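Local coordinates for protein 4-hydroxybutyrate CoA-transferase (Porphyromonas gingivalis, PDB 3EH7) that probably transfers coenzyme A between acyl-CoA thioesters and free carboxylates such as acetate or 4-hydroxybutyrate, as some members of the acetyl-CoA hydrolase/transferase family do, at residues G28-L33 with D116-D121; Y60-L65 with V104-V109; I120-V125 with L154-I159. All coordinates share one frame; numbering follows the deposited sequence.

Contact 1 (G28-L33 with D116-D121)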
loop_
_atom_site.group_PDB
_atom_site.type_symbol
_atom_site.label_atom_id
_atom_site.label_comp_id
_atom_site.label_asym_id
_atom_site.label_seq_id
_atom_site.Cartn_x
_atom_site.Cartn_y
_atom_site.Cartn_z
ATOM N N GLY A 28 5.405 -31.658 12.552
ATOM C CA GLY A 28 4.897 -31.010 11.357
ATOM C C GLY A 28 3.832 -29.946 11.579
ATOM O O GLY A 28 3.342 -29.388 10.610
ATOM N N GLU A 29 3.447 -29.682 12.834
ATOM C CA GLU A 29 2.399 -28.698 13.132
ATOM C C GLU A 29 2.992 -27.292 13.207
ATOM O O GLU A 29 4.199 -27.124 13.404
ATOM C CB GLU A 29 1.649 -29.061 14.421
ATOM C CG GLU A 29 0.616 -30.210 14.226
ATOM C CD GLU A 29 -0.174 -30.519 15.476
ATOM O OE1 GLU A 29 0.261 -30.103 16.582
ATOM O OE2 GLU A 29 -1.237 -31.188 15.371
ATOM N N ARG A 30 2.166 -26.286 12.970
ATOM C CA ARG A 30 2.577 -24.904 13.181
ATOM C C ARG A 30 2.014 -24.412 14.514
ATOM O O ARG A 30 0.818 -24.532 14.778
ATOM C CB ARG A 30 2.120 -23.992 12.055
ATOM C CG ARG A 30 2.757 -22.629 12.148
ATOM C CD ARG A 30 2.194 -21.615 11.179
ATOM N NE ARG A 30 2.887 -21.604 9.894
ATOM C CZ ARG A 30 2.509 -22.307 8.834
ATOM N NH1 ARG A 30 1.453 -23.121 8.900
ATOM N NH2 ARG A 30 3.202 -22.227 7.710
ATOM N N VAL A 31 2.890 -23.861 15.345
ATOM C CA VAL A 31 2.538 -23.440 16.698
ATOM C C VAL A 31 2.725 -21.946 16.755
ATOM O O VAL A 31 3.805 -21.469 16.439
ATOM C CB VAL A 31 3.481 -24.086 17.730
ATOM C CG1 VAL A 31 3.088 -23.690 19.141
ATOM C CG2 VAL A 31 3.495 -25.586 17.565
ATOM N N ALA A 32 1.666 -21.215 17.114
ATOM C CA ALA A 32 1.734 -19.768 17.287
ATOM C C ALA A 32 1.894 -19.481 18.778
ATOM O O ALA A 32 1.313 -20.179 19.608
ATOM C CB ALA A 32 0.483 -19.116 16.756
ATOM N N LEU A 33 2.709 -18.490 19.115
ATOM C CA LEU A 33 2.962 -18.114 20.509
ATOM C C LEU A 33 2.527 -16.711 20.687
ATOM O O LEU A 33 2.640 -15.942 19.754
ATOM C CB LEU A 33 4.455 -18.163 20.839
ATOM C CG LEU A 33 5.203 -19.492 20.717
ATOM C CD1 LEU A 33 6.640 -19.278 21.126
ATOM C CD2 LEU A 33 4.559 -20.548 21.570
ATOM N N ASP A 116 -7.719 -20.004 7.073
ATOM C CA ASP A 116 -6.758 -21.093 6.918
ATOM C C ASP A 116 -5.713 -20.898 5.820
ATOM O O ASP A 116 -5.041 -21.850 5.428
ATOM C CB ASP A 116 -7.493 -22.417 6.699
ATOM C CG ASP A 116 -7.530 -23.280 7.936
ATOM O OD1 ASP A 116 -7.176 -22.825 9.045
ATOM O OD2 ASP A 116 -7.936 -24.451 7.788
ATOM N N ILE A 117 -5.524 -19.672 5.353
ATOM C CA ILE A 117 -4.409 -19.382 4.456
ATOM C C ILE A 117 -3.069 -19.449 5.223
ATOM O O ILE A 117 -2.073 -19.903 4.675
ATOM C CB ILE A 117 -4.568 -18.034 3.755
ATOM C CG1 ILE A 117 -5.821 -18.013 2.876
ATOM C CG2 ILE A 117 -3.338 -17.713 2.916
ATOM C CD1 ILE A 117 -6.324 -16.622 2.659
ATOM N N LEU A 118 -3.054 -19.003 6.480
ATOM C CA LEU A 118 -1.941 -19.262 7.403
ATOM C C LEU A 118 -2.504 -20.128 8.494
ATOM O O LEU A 118 -3.190 -19.625 9.393
ATOM C CB LEU A 118 -1.377 -17.956 7.984
ATOM C CG LEU A 118 -0.339 -18.024 9.114
ATOM C CD1 LEU A 118 0.954 -18.641 8.687
ATOM C CD2 LEU A 118 -0.070 -16.620 9.607
ATOM N N HIS A 119 -2.247 -21.432 8.399
ATOM C CA HIS A 119 -2.872 -22.397 9.268
ATOM C C HIS A 119 -2.068 -22.542 10.550
ATOM O O HIS A 119 -0.847 -22.741 10.517
ATOM C CB HIS A 119 -2.990 -23.757 8.556
ATOM C CG HIS A 119 -3.522 -24.854 9.422
ATOM N ND1 HIS A 119 -4.873 -25.092 9.578
ATOM C CD2 HIS A 119 -2.888 -25.766 10.201
ATOM C CE1 HIS A 119 -5.047 -26.106 10.414
ATOM N NE2 HIS A 119 -3.859 -26.534 10.803
ATOM N N ILE A 120 -2.766 -22.488 11.678
ATOM C CA ILE A 120 -2.146 -22.643 12.975
ATOM C C ILE A 120 -2.768 -23.857 13.661
ATOM O O ILE A 120 -3.968 -23.877 13.945
ATOM C CB ILE A 120 -2.348 -21.383 13.823
ATOM C CG1 ILE A 120 -1.433 -20.280 13.307
ATOM C CG2 ILE A 120 -2.084 -21.684 15.294
ATOM C CD1 ILE A 120 -1.893 -18.932 13.690
ATOM N N ASP A 121 -1.954 -24.862 13.946
ATOM C CA ASP A 121 -2.474 -26.037 14.567
ATOM C C ASP A 121 -2.612 -25.857 16.080
ATOM O O ASP A 121 -3.522 -26.425 16.690
ATOM C CB ASP A 121 -1.560 -27.217 14.271
ATOM C CG ASP A 121 -1.458 -27.524 12.776
ATOM O OD1 ASP A 121 -2.336 -28.234 12.255
ATOM O OD2 ASP A 121 -0.504 -27.055 12.134
HETATM O O HOH W 1 -3.626 -29.454 16.710
HETATM O O HOH W 2 -3.986 -29.705 14.311
#

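Contact 2 (Y60-L65 with V104-V109)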
loop_
_atom_site.group_PDB
_atom_site.type_symbol
_atom_site.label_atom_id
_atom_site.label_comp_id
_atom_site.label_asym_id
_atom_site.label_seq_id
_atom_site.Cartn_x
_atom_site.Cartn_y
_atom_site.Cartn_z
ATOM N N TYR A 60 5.416 -20.152 14.631
ATOM C CA TYR A 60 5.054 -18.903 13.967
ATOM C C TYR A 60 5.192 -17.791 14.975
ATOM O O TYR A 60 4.542 -17.825 16.010
ATOM C CB TYR A 60 3.628 -18.946 13.385
ATOM C CG TYR A 60 3.267 -17.662 12.683
ATOM C CD1 TYR A 60 3.707 -17.405 11.400
ATOM C CD2 TYR A 60 2.548 -16.680 13.331
ATOM C CE1 TYR A 60 3.415 -16.209 10.770
ATOM C CE2 TYR A 60 2.260 -15.492 12.721
ATOM C CZ TYR A 60 2.685 -15.267 11.437
ATOM O OH TYR A 60 2.385 -14.076 10.833
ATOM N N HIS A 61 6.032 -16.801 14.661
ATOM C CA HIS A 61 6.288 -15.658 15.533
ATOM C C HIS A 61 6.627 -14.437 14.671
ATOM O O HIS A 61 6.810 -14.552 13.461
ATOM C CB HIS A 61 7.450 -15.958 16.472
ATOM C CG HIS A 61 8.757 -16.116 15.758
ATOM N ND1 HIS A 61 9.468 -15.039 15.274
ATOM C CD2 HIS A 61 9.450 -17.219 15.398
ATOM C CE1 HIS A 61 10.551 -15.471 14.657
ATOM N NE2 HIS A 61 10.559 -16.792 14.712
HETATM N N MSE A 62 6.696 -13.265 15.291
HETATM C CA MSE A 62 7.064 -12.060 14.564
HETATM C C MSE A 62 8.171 -11.330 15.275
HETATM O O MSE A 62 8.150 -10.120 15.364
HETATM C CB MSE A 62 5.866 -11.154 14.424
HETATM C CG MSE A 62 4.795 -11.778 13.634
HETATM SE SE MSE A 62 3.336 -10.530 13.367
HETATM C CE MSE A 62 2.189 -11.796 12.637
ATOM N N LEU A 63 9.128 -12.086 15.788
ATOM C CA LEU A 63 10.250 -11.527 16.524
ATOM C C LEU A 63 11.479 -11.494 15.641
ATOM O O LEU A 63 11.609 -12.297 14.704
ATOM C CB LEU A 63 10.559 -12.369 17.746
ATOM C CG LEU A 63 9.363 -12.599 18.664
ATOM C CD1 LEU A 63 9.624 -13.751 19.612
ATOM C CD2 LEU A 63 9.020 -11.279 19.424
ATOM N N CYS A 64 12.370 -10.556 15.946
ATOM C CA CYS A 64 13.712 -10.547 15.392
ATOM C C CYS A 64 14.638 -11.263 16.345
ATOM O O CYS A 64 15.169 -10.663 17.279
ATOM C CB CYS A 64 14.201 -9.131 15.206
ATOM S SG CYS A 64 13.101 -8.173 14.199
ATOM N N LEU A 65 14.821 -12.555 16.103
ATOM C CA LEU A 65 15.702 -13.368 16.916
ATOM C C LEU A 65 17.140 -12.976 16.549
ATOM O O LEU A 65 17.493 -12.931 15.362
ATOM C CB LEU A 65 15.444 -14.856 16.646
ATOM C CG LEU A 65 13.999 -15.354 16.781
ATOM C CD1 LEU A 65 13.967 -16.867 16.616
ATOM C CD2 LEU A 65 13.397 -14.937 18.111
ATOM N N VAL A 104 3.636 -10.708 4.866
ATOM C CA VAL A 104 2.226 -10.416 5.005
ATOM C C VAL A 104 2.146 -9.046 5.650
ATOM O O VAL A 104 3.068 -8.654 6.336
ATOM C CB VAL A 104 1.532 -11.492 5.878
ATOM C CG1 VAL A 104 2.189 -11.557 7.223
ATOM C CG2 VAL A 104 0.010 -11.238 5.975
ATOM N N PHE A 105 1.085 -8.296 5.402
ATOM C CA PHE A 105 0.850 -7.085 6.184
ATOM C C PHE A 105 0.353 -7.514 7.564
ATOM O O PHE A 105 -0.484 -8.387 7.673
ATOM C CB PHE A 105 -0.201 -6.204 5.545
ATOM C CG PHE A 105 0.261 -5.493 4.294
ATOM C CD1 PHE A 105 1.526 -4.952 4.208
ATOM C CD2 PHE A 105 -0.619 -5.339 3.212
ATOM C CE1 PHE A 105 1.937 -4.279 3.054
ATOM C CE2 PHE A 105 -0.226 -4.649 2.086
ATOM C CZ PHE A 105 1.071 -4.130 1.999
ATOM N N PHE A 106 0.851 -6.884 8.604
ATOM C CA PHE A 106 0.507 -7.277 9.974
ATOM C C PHE A 106 -1.028 -7.278 10.195
ATOM O O PHE A 106 -1.580 -8.250 10.704
ATOM C CB PHE A 106 1.221 -6.343 10.948
ATOM C CG PHE A 106 1.226 -6.813 12.384
ATOM C CD1 PHE A 106 0.782 -8.080 12.758
ATOM C CD2 PHE A 106 1.702 -5.964 13.374
ATOM C CE1 PHE A 106 0.795 -8.462 14.097
ATOM C CE2 PHE A 106 1.729 -6.348 14.690
ATOM C CZ PHE A 106 1.283 -7.601 15.061
ATOM N N TYR A 107 -1.714 -6.207 9.793
ATOM C CA TYR A 107 -3.180 -6.139 9.939
ATOM C C TYR A 107 -3.966 -7.241 9.216
ATOM O O TYR A 107 -5.103 -7.505 9.567
ATOM C CB TYR A 107 -3.726 -4.746 9.566
ATOM C CG TYR A 107 -3.996 -4.577 8.100
ATOM C CD1 TYR A 107 -2.987 -4.188 7.246
ATOM C CD2 TYR A 107 -5.262 -4.860 7.549
ATOM C CE1 TYR A 107 -3.209 -4.029 5.890
ATOM C CE2 TYR A 107 -5.486 -4.715 6.186
ATOM C CZ TYR A 107 -4.441 -4.297 5.369
ATOM O OH TYR A 107 -4.592 -4.130 4.019
ATOM N N GLU A 108 -3.355 -7.873 8.213
ATOM C CA GLU A 108 -3.970 -8.925 7.429
ATOM C C GLU A 108 -3.806 -10.326 8.016
ATOM O O GLU A 108 -4.476 -11.269 7.582
ATOM C CB GLU A 108 -3.398 -8.932 6.001
ATOM C CG GLU A 108 -4.286 -8.287 4.961
ATOM C CD GLU A 108 -3.785 -8.534 3.540
ATOM O OE1 GLU A 108 -2.686 -8.060 3.189
ATOM O OE2 GLU A 108 -4.490 -9.235 2.773
ATOM N N VAL A 109 -2.910 -10.473 8.983
ATOM C CA VAL A 109 -2.644 -11.784 9.566
ATOM C C VAL A 109 -3.881 -12.482 10.150
ATOM O O VAL A 109 -4.114 -13.662 9.865
ATOM C CB VAL A 109 -1.512 -11.679 10.606
ATOM C CG1 VAL A 109 -1.394 -12.946 11.415
ATOM C CG2 VAL A 109 -0.199 -11.331 9.872
#

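Contact 3 (I120-V125 with L154-I159)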
loop_
_atom_site.group_PDB
_atom_site.type_symbol
_atom_site.label_atom_id
_atom_site.label_comp_id
_atom_site.label_asym_id
_atom_site.label_seq_id
_atom_site.Cartn_x
_atom_site.Cartn_y
_atom_site.Cartn_z
ATOM N N ILE A 120 -2.766 -22.488 11.678
ATOM C CA ILE A 120 -2.146 -22.643 12.975
ATOM C C ILE A 120 -2.768 -23.857 13.661
ATOM O O ILE A 120 -3.968 -23.877 13.945
ATOM C CB ILE A 120 -2.348 -21.383 13.823
ATOM C CG1 ILE A 120 -1.433 -20.280 13.307
ATOM C CG2 ILE A 120 -2.084 -21.684 15.294
ATOM C CD1 ILE A 120 -1.893 -18.932 13.690
ATOM N N ASP A 121 -1.954 -24.862 13.946
ATOM C CA ASP A 121 -2.474 -26.037 14.567
ATOM C C ASP A 121 -2.612 -25.857 16.080
ATOM O O ASP A 121 -3.522 -26.425 16.690
ATOM C CB ASP A 121 -1.560 -27.217 14.271
ATOM C CG ASP A 121 -1.458 -27.524 12.776
ATOM O OD1 ASP A 121 -2.336 -28.234 12.255
ATOM O OD2 ASP A 121 -0.504 -27.055 12.134
ATOM N N VAL A 122 -1.688 -25.102 16.675
ATOM C CA VAL A 122 -1.597 -24.937 18.116
ATOM C C VAL A 122 -1.317 -23.472 18.446
ATOM O O VAL A 122 -0.456 -22.850 17.822
ATOM C CB VAL A 122 -0.502 -25.817 18.699
ATOM C CG1 VAL A 122 -0.415 -25.647 20.215
ATOM C CG2 VAL A 122 -0.777 -27.259 18.371
ATOM N N ALA A 123 -2.082 -22.917 19.384
ATOM C CA ALA A 123 -1.847 -21.572 19.904
ATOM C C ALA A 123 -1.456 -21.741 21.358
ATOM O O ALA A 123 -2.210 -22.334 22.143
ATOM C CB ALA A 123 -3.110 -20.706 19.800
ATOM N N ILE A 124 -0.270 -21.265 21.718
ATOM C CA ILE A 124 0.119 -21.217 23.123
ATOM C C ILE A 124 0.084 -19.738 23.494
ATOM O O ILE A 124 0.957 -18.967 23.078
ATOM C CB ILE A 124 1.490 -21.836 23.405
ATOM C CG1 ILE A 124 1.636 -23.195 22.740
ATOM C CG2 ILE A 124 1.662 -22.061 24.897
ATOM C CD1 ILE A 124 2.977 -23.880 23.033
ATOM N N VAL A 125 -0.940 -19.350 24.253
ATOM C CA VAL A 125 -1.086 -17.971 24.637
ATOM C C VAL A 125 -0.952 -17.770 26.149
ATOM O O VAL A 125 -1.515 -18.526 26.936
ATOM C CB VAL A 125 -2.399 -17.356 24.076
ATOM C CG1 VAL A 125 -2.296 -17.277 22.550
ATOM C CG2 VAL A 125 -3.650 -18.119 24.543
ATOM N N LEU A 154 -5.913 -26.579 18.598
ATOM C CA LEU A 154 -5.547 -26.837 20.004
ATOM C C LEU A 154 -5.039 -25.544 20.626
ATOM O O LEU A 154 -4.215 -24.850 20.028
ATOM C CB LEU A 154 -4.456 -27.923 20.101
ATOM C CG LEU A 154 -3.939 -28.358 21.485
ATOM C CD1 LEU A 154 -4.931 -29.244 22.246
ATOM C CD2 LEU A 154 -2.612 -29.102 21.344
ATOM N N VAL A 155 -5.552 -25.227 21.806
ATOM C CA VAL A 155 -5.235 -24.012 22.484
ATOM C C VAL A 155 -4.730 -24.349 23.876
ATOM O O VAL A 155 -5.415 -25.028 24.674
ATOM C CB VAL A 155 -6.463 -23.056 22.570
ATOM C CG1 VAL A 155 -6.072 -21.746 23.272
ATOM C CG2 VAL A 155 -7.017 -22.762 21.170
ATOM N N ILE A 156 -3.505 -23.901 24.141
ATOM C CA ILE A 156 -2.894 -23.972 25.468
ATOM C C ILE A 156 -2.843 -22.555 26.023
ATOM O O ILE A 156 -2.256 -21.651 25.390
ATOM C CB ILE A 156 -1.457 -24.519 25.423
ATOM C CG1 ILE A 156 -1.450 -25.902 24.792
ATOM C CG2 ILE A 156 -0.841 -24.526 26.820
ATOM C CD1 ILE A 156 -0.073 -26.337 24.309
ATOM N N GLY A 157 -3.479 -22.363 27.175
ATOM C CA GLY A 157 -3.474 -21.089 27.863
ATOM C C GLY A 157 -2.523 -21.148 29.038
ATOM O O GLY A 157 -2.702 -21.961 29.941
ATOM N N GLU A 158 -1.521 -20.274 29.031
ATOM C CA GLU A 158 -0.569 -20.193 30.139
ATOM C C GLU A 158 -1.013 -19.065 31.050
ATOM O O GLU A 158 -0.789 -17.893 30.732
ATOM C CB GLU A 158 0.852 -19.941 29.617
ATOM C CG GLU A 158 1.917 -19.952 30.698
ATOM C CD GLU A 158 3.332 -20.089 30.151
ATOM O OE1 GLU A 158 3.599 -21.062 29.419
ATOM O OE2 GLU A 158 4.174 -19.221 30.457
ATOM N N ILE A 159 -1.659 -19.407 32.159
ATOM C CA ILE A 159 -2.215 -18.394 33.053
ATOM C C ILE A 159 -1.175 -17.961 34.093
ATOM O O ILE A 159 -0.834 -18.687 35.027
ATOM C CB ILE A 159 -3.522 -18.865 33.740
ATOM C CG1 ILE A 159 -4.555 -19.242 32.681
ATOM C CG2 ILE A 159 -4.075 -17.775 34.626
ATOM C CD1 ILE A 159 -5.982 -19.444 33.243
#

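Contact 1 (G28-L33 with D116-D121)
Arg30 and Asp121 meet where strand 30-33 enters the parallel six-stranded sheet of the N-terminal, Rossmann-like domain and the loop from helix 109-114 turns into the next strand, 122-127. The backbone N of Arg30 donates an almost straight bond (173°) to Asp121 OD2, met on the anti side of the carboxylate at 2.9 Å, and Asp121 N answers by donating to Arg30 O. Beyond this pair the arginine chain runs with CG anti to its own N (chi1 -170°) and bends at chi3, which lets NH1 reach His119 O at 2.8 Å; Glu58 takes NH2 in a salt bridge.

Apolar contacts flank these bonds. Leu118 CD1 lies over one face of the guanidinium, 3.7 Å from NE, while Ala32 CB packs on Ile120 CD1 and CG2.

The carboxylates of Glu29 and Asp121 stack with nearly parallel planes, like charges whose mutual repulsion is probably eased by Lys26, salt-bridged to Glu29 OE2, and by the imidazole of His119. The NE2 of that ring donates to Asp121 OD1 at 2.7 Å, the oxygen lying in the ring plane but approached from above the plane of its carboxylate.

Contact 2 (Y60-L65 with V104-V109)
Met62, present as selenomethionine, approaches the Phe106 ring in a Met-aromatic contact, the central feature of this buried apolar junction. Its SE lies 3.9 Å from the ring centroid and 36° off the normal, an oblique placement with SE nearest the CE1 and CD1 atoms of the ring: CE1 is 3.4 Å from SE, and CD1 is slightly farther. The ring is brought there by a chi1 of -166°, which sets CG of Phe106 opposite its backbone N, whereas the Met62 chain runs extended from CG onward and delivers selenium and methyl together.

Past the ring, the methyl CE continues to Val109, meeting it tip to tip with 3.7 Å between CE and Val109 CG2. Tyr60 comes from the opposite direction to Val109, and its hydroxyl oxygen rests against both valine methyls, 3.9 Å from CG2 and 4.0 Å from CG1. The two branches of Val109 therefore serve both partners at once, while Val104 CG1 touches the tyrosine hydroxyl more loosely. Dispersion and shape, rather than polar bonding, join the two segments.

Tyr60 ends strand 58-60, an outermost strand of the N-terminal parallel sheet, and Val109 begins helix 109-114. Beyond them, the backbone of Met62 bonds to Gly337, Cys64 forms a disulfide with Cys329, and Phe106 packs on Asp343 of helix 341-350, so the junction lies where the two halves of the chain meet.

Contact 3 (I120-V125 with L154-I159)
Two neighbouring parallel strands, 122-127 and 154-160, pair here in the six-stranded sheet of the Rossmann-like N-terminal domain. The chain joins them through a crossover containing helix 145-151, a beta-alpha-beta connection; the axes of 122-125 and 154-159 approach to 4.8 Å, with their directions 10° apart. Val122 is level with Leu154, Ala123 with Val155, Ile124 with Ile156 and Val125 with Gly157.

The hydrogen bonds make the usual parallel ladder, with Ala123 and Val125 each using both N and O across the gap. Ala123 N donates to Leu154 O and its O accepts from Ile156 N; Val125 N donates to Ile156 O, and Glu158 N closes the run on Val125 O at 2.7 Å. The first rung, Leu154 N to Asp121 O, is longer at 3.1 Å and more bent. CA-H...O contacts fill in between, including Val122 CA to Leu154 O at 3.2 Å.

On the face carrying Val122, Ile124, Leu154 and Ile156, side chains of paired residues lie alongside each other and point the same way. Val122 CG2 meets Leu154 CD2 at 4.0 Å, and Val122 CG1 also touches Ile156 CD1 diagonally. The side chain of Cys43, in helix 41-49, touches both isoleucines. The carboxylate of Glu158 turns from the pairing to Tyr185 and to the backbone N atoms of Ser42 and Cys43, a link to the start of that helix.

Ile156 places CG1 opposite its carbonyl carbon (chi1 -58°), bringing CD1 to 3.9 Å from Ile124 CG1.

Contacts 1 and 3 share Ile120 and Asp121 and reach the same sheet: contact 1 ties strand 30-33 to the loop leading into 122-127, and contact 3 pairs 122-127 with 154-160; strands 30-33 and 122-127 are themselves neighbours. Contact 3 is buried, regular backbone pairing backed by aliphatic side chains; contact 1, about 11 Å away between centres and only partly buried, relies on irregular polar bonds and charged groups. Contact 2 is also buried but lies closer to the centre of the chain, and its chemistry is apolar and selenium-aromatic. It joins contact 1 through strand 58-60, where Val31 O and Tyr60 N probably bond and Leu118 packs on the tyrosine ring. Contacts 2 and 3 do not touch.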